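Long-range contacts in sepf-like protein (Archaeoglobus fulgidus, PDB 3ZIE), which probably acts in archaeal cell division as a SepF-like membrane anchor for the Z ring, its C-terminal domain forming a dimer here: residues B[9-14]-B[42-47]; B[26-31]-B[66-71]; B[56-61]-B[74-79]. The protein carries 1 engineered substitution. All blocks are in the same frame, centred on the assembly; numbering follows the deposited sequence.

Overall arrangement
All three contacts lie in one small alpha/beta domain. Interaction 2 is at its centre, where strands 26-30 and 66-70 pair inside a four-stranded sheet. Interaction 1 lies about 12 Å away, centre to centre, where the loop before helix 14-22 meets helix 38-55. The two touch through Leu45 CD2 and Val67 CG2, 4.2 Å apart. Interaction 3 is about 10 Å from interaction 2, centre to centre, and shares its sheet, because strand 58-62 neighbours strand 66-70. Interactions 1 and 3 lie on opposite sides of the chain's centre. Along the chain, interaction 2 interleaves with both, whereas interaction 1 closes before interaction 3 opens. All three reach the second subunit and so lie close to the dimer interface.

Interaction 1 of 3, residues B[9-14]-B[42-47]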
loop_
_atom_site.group_PDB
_atom_site.type_symbol
_atom_site.label_atom_id
_atom_site.label_comp_id
_atom_site.label_asym_id
_atom_site.label_seq_id
_atom_site.Cartn_x
_atom_site.Cartn_y
_atom_site.Cartn_z
ATOM N N THR B 9 -0.184 8.962 -14.628
ATOM C CA THR B 9 -1.031 9.453 -15.741
ATOM C C THR B 9 -0.399 9.287 -17.136
ATOM O O THR B 9 -0.975 9.736 -18.145
ATOM C CB THR B 9 -1.361 10.946 -15.546
ATOM O OG1 THR B 9 -0.151 11.648 -15.231
ATOM C CG2 THR B 9 -2.360 11.092 -14.399
ATOM N N GLY B 10 0.758 8.625 -17.190
ATOM C CA GLY B 10 1.560 8.476 -18.420
ATOM C C GLY B 10 2.965 8.047 -18.059
ATOM O O GLY B 10 3.255 7.748 -16.880
ATOM N N LEU B 11 3.881 8.084 -19.018
ATOM C CA LEU B 11 5.233 7.619 -18.755
ATOM C C LEU B 11 6.094 8.608 -17.927
ATOM O O LEU B 11 7.161 8.257 -17.431
ATOM C CB LEU B 11 5.935 7.272 -20.076
ATOM C CG LEU B 11 5.620 5.864 -20.627
ATOM C CD1 LEU B 11 5.710 5.843 -22.124
ATOM C CD2 LEU B 11 6.624 4.886 -20.037
ATOM N N ASN B 12 5.617 9.830 -17.738
ATOM C CA ASN B 12 6.430 10.830 -17.028
ATOM C C ASN B 12 6.623 10.611 -15.499
ATOM O O ASN B 12 7.520 11.243 -14.907
ATOM C CB ASN B 12 5.880 12.236 -17.288
ATOM C CG ASN B 12 5.998 12.641 -18.731
ATOM O OD1 ASN B 12 5.082 13.273 -19.310
ATOM N ND2 ASN B 12 7.120 12.270 -19.337
ATOM N N GLU B 13 5.843 9.722 -14.873
ATOM C CA GLU B 13 6.043 9.390 -13.422
ATOM C C GLU B 13 7.052 8.275 -13.136
ATOM O O GLU B 13 7.522 8.106 -12.000
ATOM C CB GLU B 13 4.709 9.086 -12.730
ATOM C CG GLU B 13 3.749 10.285 -12.705
ATOM C CD GLU B 13 3.132 10.516 -14.097
ATOM O OE1 GLU B 13 2.448 9.596 -14.589
ATOM O OE2 GLU B 13 3.376 11.578 -14.716
ATOM N N VAL B 14 7.406 7.511 -14.169
ATOM C CA VAL B 14 8.284 6.336 -13.995
ATOM C C VAL B 14 9.646 6.727 -13.461
ATOM O O VAL B 14 10.108 6.111 -12.525
ATOM C CB VAL B 14 8.399 5.482 -15.283
ATOM C CG1 VAL B 14 9.609 4.496 -15.185
ATOM C CG2 VAL B 14 7.080 4.750 -15.561
ATOM N N ASP B 42 0.671 -0.797 -20.700
ATOM C CA ASP B 42 1.642 -1.854 -20.949
ATOM C C ASP B 42 3.077 -1.375 -20.867
ATOM O O ASP B 42 3.886 -2.096 -20.298
ATOM C CB ASP B 42 1.377 -2.588 -22.269
ATOM C CG ASP B 42 0.105 -3.361 -22.249
ATOM O OD1 ASP B 42 -0.478 -3.571 -21.144
ATOM O OD2 ASP B 42 -0.321 -3.773 -23.331
ATOM N N ARG B 43 3.406 -0.186 -21.394
ATOM C CA ARG B 43 4.772 0.327 -21.360
ATOM C C ARG B 43 5.173 0.642 -19.931
ATOM O O ARG B 43 6.311 0.347 -19.500
ATOM C CB ARG B 43 4.966 1.647 -22.141
ATOM C CG ARG B 43 4.697 1.629 -23.639
ATOM C CD ARG B 43 5.163 2.936 -24.235
ATOM N NE ARG B 43 4.594 3.147 -25.550
ATOM C CZ ARG B 43 4.263 4.340 -26.060
ATOM N NH1 ARG B 43 4.424 5.454 -25.336
ATOM N NH2 ARG B 43 3.748 4.434 -27.301
ATOM N N VAL B 44 4.253 1.308 -19.199
ATOM C CA VAL B 44 4.536 1.628 -17.776
ATOM C C VAL B 44 4.771 0.305 -17.002
ATOM O O VAL B 44 5.771 0.144 -16.276
ATOM C CB VAL B 44 3.350 2.446 -17.157
ATOM C CG1 VAL B 44 3.511 2.594 -15.611
ATOM C CG2 VAL B 44 3.337 3.875 -17.779
ATOM N N LEU B 45 3.855 -0.650 -17.159
ATOM C CA LEU B 45 3.966 -1.880 -16.360
ATOM C C LEU B 45 5.221 -2.678 -16.778
ATOM O O LEU B 45 5.883 -3.331 -15.935
ATOM C CB LEU B 45 2.723 -2.789 -16.462
ATOM C CG LEU B 45 1.418 -2.390 -15.795
ATOM C CD1 LEU B 45 0.219 -3.335 -16.203
ATOM C CD2 LEU B 45 1.578 -2.297 -14.276
ATOM N N LYS B 46 5.525 -2.666 -18.088
ATOM C CA LYS B 46 6.798 -3.252 -18.518
ATOM C C LYS B 46 7.984 -2.571 -17.762
ATOM O O LYS B 46 8.866 -3.236 -17.223
ATOM C CB LYS B 46 7.005 -3.130 -20.028
ATOM C CG LYS B 46 8.449 -3.542 -20.508
ATOM C CD LYS B 46 8.750 -3.116 -21.961
ATOM C CE LYS B 46 8.889 -1.556 -22.139
ATOM N NZ LYS B 46 10.254 -0.967 -21.779
ATOM N N ASP B 47 8.006 -1.248 -17.747
ATOM C CA ASP B 47 9.070 -0.559 -17.015
ATOM C C ASP B 47 9.085 -0.890 -15.521
ATOM O O ASP B 47 10.125 -1.066 -14.945
ATOM C CB ASP B 47 9.002 0.956 -17.203
ATOM C CG ASP B 47 9.221 1.388 -18.646
ATOM O OD1 ASP B 47 9.737 0.619 -19.507
ATOM O OD2 ASP B 47 8.875 2.537 -18.896
#
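Leu11 lays its forked end across helix 38-55, over the side that carries Arg43, Val44 and Asp47. Its CG is anti to the carbonyl carbon (chi1 -83°), which swings the branch point toward the helix. There the fork sends CD1 to Arg43 and CD2 to Val44 and Asp47. The Leu11 and Arg43 side chains cross at about a right angle, and CD1 sits at the edge of the guanidinium, near its plane, 3.5 Å from NH1 of Arg43. CD2 of Leu11 lies 3.4 Å from OD2 of Asp47 and also rests on the Val44 methyl CG2 at 4.1 Å.

Deeper in, Val14 and Val44 slide past each other in opposite directions, CG2 of Val14 4.2 Å from CG1 of Val44. CG1 of Val14 meets CB of Asp47 at 4.1 Å. Val44 and Val14 are buried, and Arg43 is exposed. The join therefore runs from an apolar inside to a charged outside. Without the Leu11 fork, as with an alanine here, Val44 CG2 and CD of Arg43 would probably lose their cover and the arginine could turn more freely.

On the charged outer side, Lys46 NZ makes a salt bridge to Asp47 OD1, met nearly end-on at 2.8 Å. In the loop, buried Glu13 folds back, and its OE1 accepts from Thr9 N at 2.7 Å, from above the carboxylate plane. Gly10 N adds a weak second bond to the same oxygen. These bonds tie Glu13 back to the start of the loop. Thr9 and Glu13 also touch Ser83 of the second subunit.

The loop opens the beta-alpha-beta crossover from strand 2-7 through helix 14-22 to the parallel strand 26-30. Here its entry is seated against the second helix on the same side of an alpha/beta sandwich.

Interaction 2 of 3, residues B[26-31]-B[66-71]; sequences IVVADI and YVIMTP. Engineered in segment 66-71: Met69 (natural residue Ile).
Two different first torsions bring Tyr66 and Asp30 together. The ring carbon CG of Tyr66 is anti to its carbonyl carbon (chi1 -68°), whereas CG of Asp30 is opposite its own backbone N (chi1 -174°). The ring therefore leans over the neighbouring strand and the carboxylate lies above it, the two planes 29° apart. CB of Asp30 is 3.6 Å from Tyr66 CE1, and OD1 is over one ring face, offset toward the rim. That oxygen accepts from Ala32 N, which helps to hold it in place. OD2 lies near the acid of Glu7, so the pair may favour protonation of one of them.

Val28 CG1 meets the same ring at CD1, 3.9 Å away. At the other end, Ile26 CG1 rests on the Pro71 ring atom CD at 3.6 Å, and CG2 of Ile26 touches the Met69 carbonyl oxygen.

The backbones run antiparallel and are held by four bonds. Val27 and Met69 form one hydrogen-bonded pair, with Met69 N to Val27 O at 2.8 Å. Ala29 and Val67 form the next, with Ala29 N to Val67 O at 2.9 Å and nearly straight. Val28 with Ile68 and Asp30 with Tyr66 are non-hydrogen-bonded pairs, which sets Asp30 and Tyr66 side by side on one face.

The two faces of the sheet have different neighbours. Val27, Ala29, Val67 and Met69 point to the helical side, where Val27 and Met69 touch Ile17 of helix 14-22. Met69, engineered in place of Ile and present as selenomethionine, also touches Leu48 and Leu51 of helix 38-55. On the other face, Val28 and Tyr66 pack on Leu62 of the second subunit, and Ile26 on its counterpart there. This is the central strand pair of an alpha/beta sandwich, with helices on one face and a dimer partner on the other.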
loop_
_atom_site.group_PDB
_atom_site.type_symbol
_atom_site.label_atom_id
_atom_site.label_comp_id
_atom_site.label_asym_id
_atom_site.label_seq_id
_atom_site.Cartn_x
_atom_site.Cartn_y
_atom_site.Cartn_z
ATOM N N ILE B 26 9.214 2.525 -0.631
ATOM C CA ILE B 26 8.101 1.720 -1.177
ATOM C C ILE B 26 7.214 2.698 -1.952
ATOM O O ILE B 26 6.968 3.835 -1.484
ATOM C CB ILE B 26 7.321 1.017 -0.068
ATOM C CG1 ILE B 26 8.240 -0.041 0.613
ATOM C CG2 ILE B 26 5.922 0.365 -0.577
ATOM C CD1 ILE B 26 7.772 -0.483 1.962
ATOM N N VAL B 27 6.767 2.287 -3.140
ATOM C CA VAL B 27 5.838 3.108 -3.911
ATOM C C VAL B 27 4.551 2.344 -4.152
ATOM O O VAL B 27 4.593 1.166 -4.573
ATOM C CB VAL B 27 6.412 3.497 -5.287
ATOM C CG1 VAL B 27 5.366 4.287 -6.107
ATOM C CG2 VAL B 27 7.706 4.289 -5.127
ATOM N N VAL B 28 3.425 2.996 -3.863
ATOM C CA VAL B 28 2.121 2.462 -4.217
ATOM C C VAL B 28 1.655 3.347 -5.381
ATOM O O VAL B 28 1.496 4.567 -5.257
ATOM C CB VAL B 28 1.136 2.465 -3.035
ATOM C CG1 VAL B 28 -0.283 1.858 -3.472
ATOM C CG2 VAL B 28 1.684 1.593 -1.896
ATOM N N ALA B 29 1.512 2.748 -6.557
ATOM C CA ALA B 29 1.179 3.526 -7.772
ATOM C C ALA B 29 -0.282 3.365 -8.171
ATOM O O ALA B 29 -0.803 2.221 -8.286
ATOM C CB ALA B 29 2.119 3.097 -8.911
ATOM N N ASP B 30 -0.963 4.507 -8.380
ATOM C CA ASP B 30 -2.333 4.493 -8.842
ATOM C C ASP B 30 -2.277 4.487 -10.349
ATOM O O ASP B 30 -1.719 5.419 -10.924
ATOM C CB ASP B 30 -3.071 5.752 -8.362
ATOM C CG ASP B 30 -4.561 5.721 -8.693
ATOM O OD1 ASP B 30 -5.032 4.786 -9.353
ATOM O OD2 ASP B 30 -5.312 6.627 -8.249
ATOM N N ILE B 31 -2.798 3.428 -10.977
ATOM C CA ILE B 31 -2.820 3.363 -12.454
ATOM C C ILE B 31 -4.227 3.537 -13.053
ATOM O O ILE B 31 -4.405 3.282 -14.272
ATOM C CB ILE B 31 -2.215 2.003 -13.008
ATOM C CG1 ILE B 31 -3.004 0.816 -12.406
ATOM C CG2 ILE B 31 -0.634 2.070 -12.857
ATOM C CD1 ILE B 31 -2.680 -0.588 -12.843
ATOM N N TYR B 66 -4.390 -0.111 -8.422
ATOM C CA TYR B 66 -3.095 0.136 -7.776
ATOM C C TYR B 66 -2.109 -1.011 -8.005
ATOM O O TYR B 66 -2.489 -2.145 -8.212
ATOM C CB TYR B 66 -3.237 0.292 -6.241
ATOM C CG TYR B 66 -3.959 1.533 -5.880
ATOM C CD1 TYR B 66 -3.290 2.746 -5.767
ATOM C CD2 TYR B 66 -5.319 1.498 -5.645
ATOM C CE1 TYR B 66 -3.994 3.927 -5.446
ATOM C CE2 TYR B 66 -6.025 2.671 -5.361
ATOM C CZ TYR B 66 -5.342 3.873 -5.267
ATOM O OH TYR B 66 -6.048 5.014 -4.966
ATOM N N VAL B 67 -0.840 -0.695 -7.883
ATOM C CA VAL B 67 0.224 -1.690 -7.903
ATOM C C VAL B 67 1.165 -1.313 -6.764
ATOM O O VAL B 67 1.500 -0.155 -6.598
ATOM C CB VAL B 67 0.970 -1.620 -9.274
ATOM C CG1 VAL B 67 2.080 -2.523 -9.313
ATOM C CG2 VAL B 67 0.029 -2.115 -10.373
ATOM N N ILE B 68 1.598 -2.284 -5.982
ATOM C CA ILE B 68 2.510 -2.022 -4.868
ATOM C C ILE B 68 3.901 -2.445 -5.335
ATOM O O ILE B 68 4.084 -3.566 -5.833
ATOM C CB ILE B 68 2.149 -2.826 -3.614
ATOM C CG1 ILE B 68 0.725 -2.528 -3.104
ATOM C CG2 ILE B 68 3.170 -2.533 -2.507
ATOM C CD1 ILE B 68 0.156 -3.607 -2.109
HETATM N N MSE B 69 4.869 -1.554 -5.181
HETATM C CA MSE B 69 6.243 -1.850 -5.574
HETATM C C MSE B 69 7.165 -1.742 -4.397
HETATM O O MSE B 69 7.152 -0.717 -3.689
HETATM C CB MSE B 69 6.651 -0.827 -6.645
HETATM C CG MSE B 69 5.748 -1.014 -7.909
HETATM SE SE MSE B 69 6.672 0.163 -9.046
HETATM C CE MSE B 69 8.149 -1.400 -9.156
ATOM N N THR B 70 7.994 -2.768 -4.175
ATOM C CA THR B 70 8.894 -2.726 -3.003
ATOM C C THR B 70 10.364 -2.729 -3.433
ATOM O O THR B 70 10.678 -3.259 -4.532
ATOM C CB THR B 70 8.680 -3.914 -2.079
ATOM O OG1 THR B 70 8.845 -5.124 -2.812
ATOM C CG2 THR B 70 7.259 -3.895 -1.477
ATOM N N PRO B 71 11.257 -2.183 -2.579
ATOM C CA PRO B 71 12.660 -2.181 -2.896
ATOM C C PRO B 71 13.343 -3.471 -2.433
ATOM O O PRO B 71 12.685 -4.365 -1.864
ATOM C CB PRO B 71 13.187 -1.003 -2.052
ATOM C CG PRO B 71 12.352 -1.157 -0.750
ATOM C CD PRO B 71 10.979 -1.405 -1.332
#

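Interaction 3 of 3, residues B[56-61]-B[74-79]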
loop_
_atom_site.group_PDB
_atom_site.type_symbol
_atom_site.label_atom_id
_atom_site.label_comp_id
_atom_site.label_asym_id
_atom_site.label_seq_id
_atom_site.Cartn_x
_atom_site.Cartn_y
_atom_site.Cartn_z
ATOM N N LYS B 56 15.761 -6.704 -7.400
ATOM C CA LYS B 56 15.264 -7.856 -6.635
ATOM C C LYS B 56 14.138 -7.456 -5.685
ATOM O O LYS B 56 14.063 -7.945 -4.531
ATOM C CB LYS B 56 16.377 -8.608 -5.877
ATOM C CG LYS B 56 17.508 -9.023 -6.837
ATOM C CD LYS B 56 18.582 -9.849 -6.122
ATOM C CE LYS B 56 19.646 -10.336 -7.129
ATOM N NZ LYS B 56 20.534 -11.473 -6.547
ATOM N N GLY B 57 13.231 -6.619 -6.195
ATOM C CA GLY B 57 12.135 -6.099 -5.385
ATOM C C GLY B 57 10.909 -6.886 -5.823
ATOM O O GLY B 57 11.045 -7.889 -6.538
ATOM N N ASP B 58 9.734 -6.478 -5.346
ATOM C CA ASP B 58 8.508 -7.152 -5.671
ATOM C C ASP B 58 7.547 -6.143 -6.341
ATOM O O ASP B 58 7.704 -4.917 -6.191
ATOM C CB ASP B 58 7.907 -7.682 -4.383
ATOM C CG ASP B 58 7.036 -8.884 -4.595
ATOM O OD1 ASP B 58 6.748 -9.242 -5.775
ATOM O OD2 ASP B 58 6.621 -9.486 -3.549
ATOM N N ILE B 59 6.570 -6.642 -7.091
ATOM C CA ILE B 59 5.531 -5.752 -7.621
ATOM C C ILE B 59 4.255 -6.557 -7.653
ATOM O O ILE B 59 4.262 -7.645 -8.237
ATOM C CB ILE B 59 5.894 -5.218 -9.025
ATOM C CG1 ILE B 59 4.780 -4.369 -9.625
ATOM C CG2 ILE B 59 6.240 -6.392 -10.038
ATOM C CD1 ILE B 59 5.245 -3.624 -10.876
ATOM N N VAL B 60 3.192 -6.068 -7.016
ATOM C CA VAL B 60 1.974 -6.861 -6.841
ATOM C C VAL B 60 0.761 -5.934 -7.126
ATOM O O VAL B 60 0.727 -4.818 -6.629
ATOM C CB VAL B 60 1.956 -7.384 -5.384
ATOM C CG1 VAL B 60 0.700 -8.119 -5.071
ATOM C CG2 VAL B 60 3.160 -8.380 -5.153
ATOM N N GLY B 61 -0.233 -6.395 -7.877
ATOM C CA GLY B 61 -1.458 -5.618 -8.060
ATOM C C GLY B 61 -2.221 -5.524 -6.742
ATOM O O GLY B 61 -2.171 -6.456 -5.933
ATOM N N ILE B 74 12.388 -6.254 0.553
ATOM C CA ILE B 74 11.018 -6.084 1.112
ATOM C C ILE B 74 10.115 -6.825 0.141
ATOM O O ILE B 74 10.245 -6.672 -1.076
ATOM C CB ILE B 74 10.596 -4.590 1.365
ATOM C CG1 ILE B 74 11.573 -3.905 2.369
ATOM C CG2 ILE B 74 9.090 -4.507 1.814
ATOM C CD1 ILE B 74 11.403 -2.350 2.603
ATOM N N LYS B 75 9.308 -7.741 0.669
ATOM C CA LYS B 75 8.439 -8.552 -0.187
ATOM C C LYS B 75 7.005 -8.270 0.192
ATOM O O LYS B 75 6.749 -7.653 1.233
ATOM C CB LYS B 75 8.702 -10.061 -0.034
ATOM C CG LYS B 75 10.086 -10.550 -0.611
ATOM C CD LYS B 75 10.086 -10.491 -2.190
ATOM C CE LYS B 75 11.415 -10.906 -2.853
ATOM N NZ LYS B 75 11.834 -12.290 -2.419
ATOM N N VAL B 76 6.086 -8.632 -0.688
ATOM C CA VAL B 76 4.666 -8.606 -0.366
ATOM C C VAL B 76 4.267 -10.001 0.049
ATOM O O VAL B 76 4.490 -10.958 -0.692
ATOM C CB VAL B 76 3.833 -8.154 -1.566
ATOM C CG1 VAL B 76 2.320 -8.132 -1.212
ATOM C CG2 VAL B 76 4.279 -6.768 -2.034
ATOM N N ASP B 77 3.720 -10.158 1.247
ATOM C CA ASP B 77 3.122 -11.448 1.639
ATOM C C ASP B 77 1.759 -11.534 0.933
ATOM O O ASP B 77 0.838 -10.758 1.233
ATOM C CB ASP B 77 3.003 -11.521 3.151
ATOM C CG ASP B 77 2.280 -12.757 3.642
ATOM O OD1 ASP B 77 2.000 -13.664 2.812
ATOM O OD2 ASP B 77 1.969 -12.794 4.871
ATOM N N ARG B 78 1.645 -12.452 -0.033
ATOM C CA ARG B 78 0.405 -12.603 -0.848
ATOM C C ARG B 78 -0.753 -13.330 -0.160
ATOM O O ARG B 78 -1.850 -13.378 -0.690
ATOM C CB ARG B 78 0.694 -13.366 -2.101
ATOM C CG ARG B 78 1.579 -12.609 -3.132
ATOM C CD ARG B 78 1.840 -13.624 -4.236
ATOM N NE ARG B 78 2.426 -13.094 -5.463
ATOM C CZ ARG B 78 2.097 -11.953 -6.032
ATOM N NH1 ARG B 78 1.164 -11.217 -5.480
ATOM N NH2 ARG B 78 2.692 -11.574 -7.159
ATOM N N ASN B 79 -0.517 -13.873 1.026
ATOM C CA ASN B 79 -1.628 -14.435 1.804
ATOM C C ASN B 79 -2.330 -13.295 2.579
ATOM O O ASN B 79 -1.735 -12.756 3.488
ATOM C CB ASN B 79 -1.052 -15.422 2.822
ATOM C CG ASN B 79 -2.128 -16.028 3.732
ATOM O OD1 ASN B 79 -3.191 -16.435 3.281
ATOM N ND2 ASN B 79 -1.846 -16.051 5.031
#
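Val60 and Val76 meet tip to tip and make the tight part of this contact. The methyl CG2 of Val60 is 3.7 Å from CB of Val76, and the Val76 methyls flank the same point. Beside them, Asp58 supplies the one hydrogen bond between the segments. Its CG lies opposite the backbone N (chi1 -153°), which swings the carboxylate across to strand 75-78. OD2 then accepts from Val76 N at 3.0 Å. The bond is almost straight (170°) and uses the anti side of the oxygen. OD1 takes a weak bond from Ile59 N, so both oxygens have backbone donors.

The outer, exposed side is looser. Lys75 bends over Asp58 with its methylenes, CD lying 3.9 Å from OD2, but its NZ stays 6.0 Å from that oxygen. The nearby positive charge may still steady the carboxylate. Arg78 reaches back in an extended chain, and Val60 CG1 sits at the edge of its guanidinium. The arginine thus lies against Val60 on the exposed side, without a salt bridge to Asp58.

The two strands do not pair. Their axes are 6.7 Å apart at closest approach and diverge by 40°. Strand 58-62 instead bonds to strand 66-70 through Asp58 and Val60. In the weakly bonded strand 75-78, Lys75, Val76 and Asp77 pair with the second subunit. An Asx turn follows, with Asp77 OD1 accepting from Asn79 N at 3.1 Å, where the chain turns a corner. Asn79 O accepts from Arg4 of the second subunit.

The arrangement is that of a strand that stands apart from its own chain's sheet and pairs in parallel with a strand of the second subunit, carrying the sheet across the dimer interface.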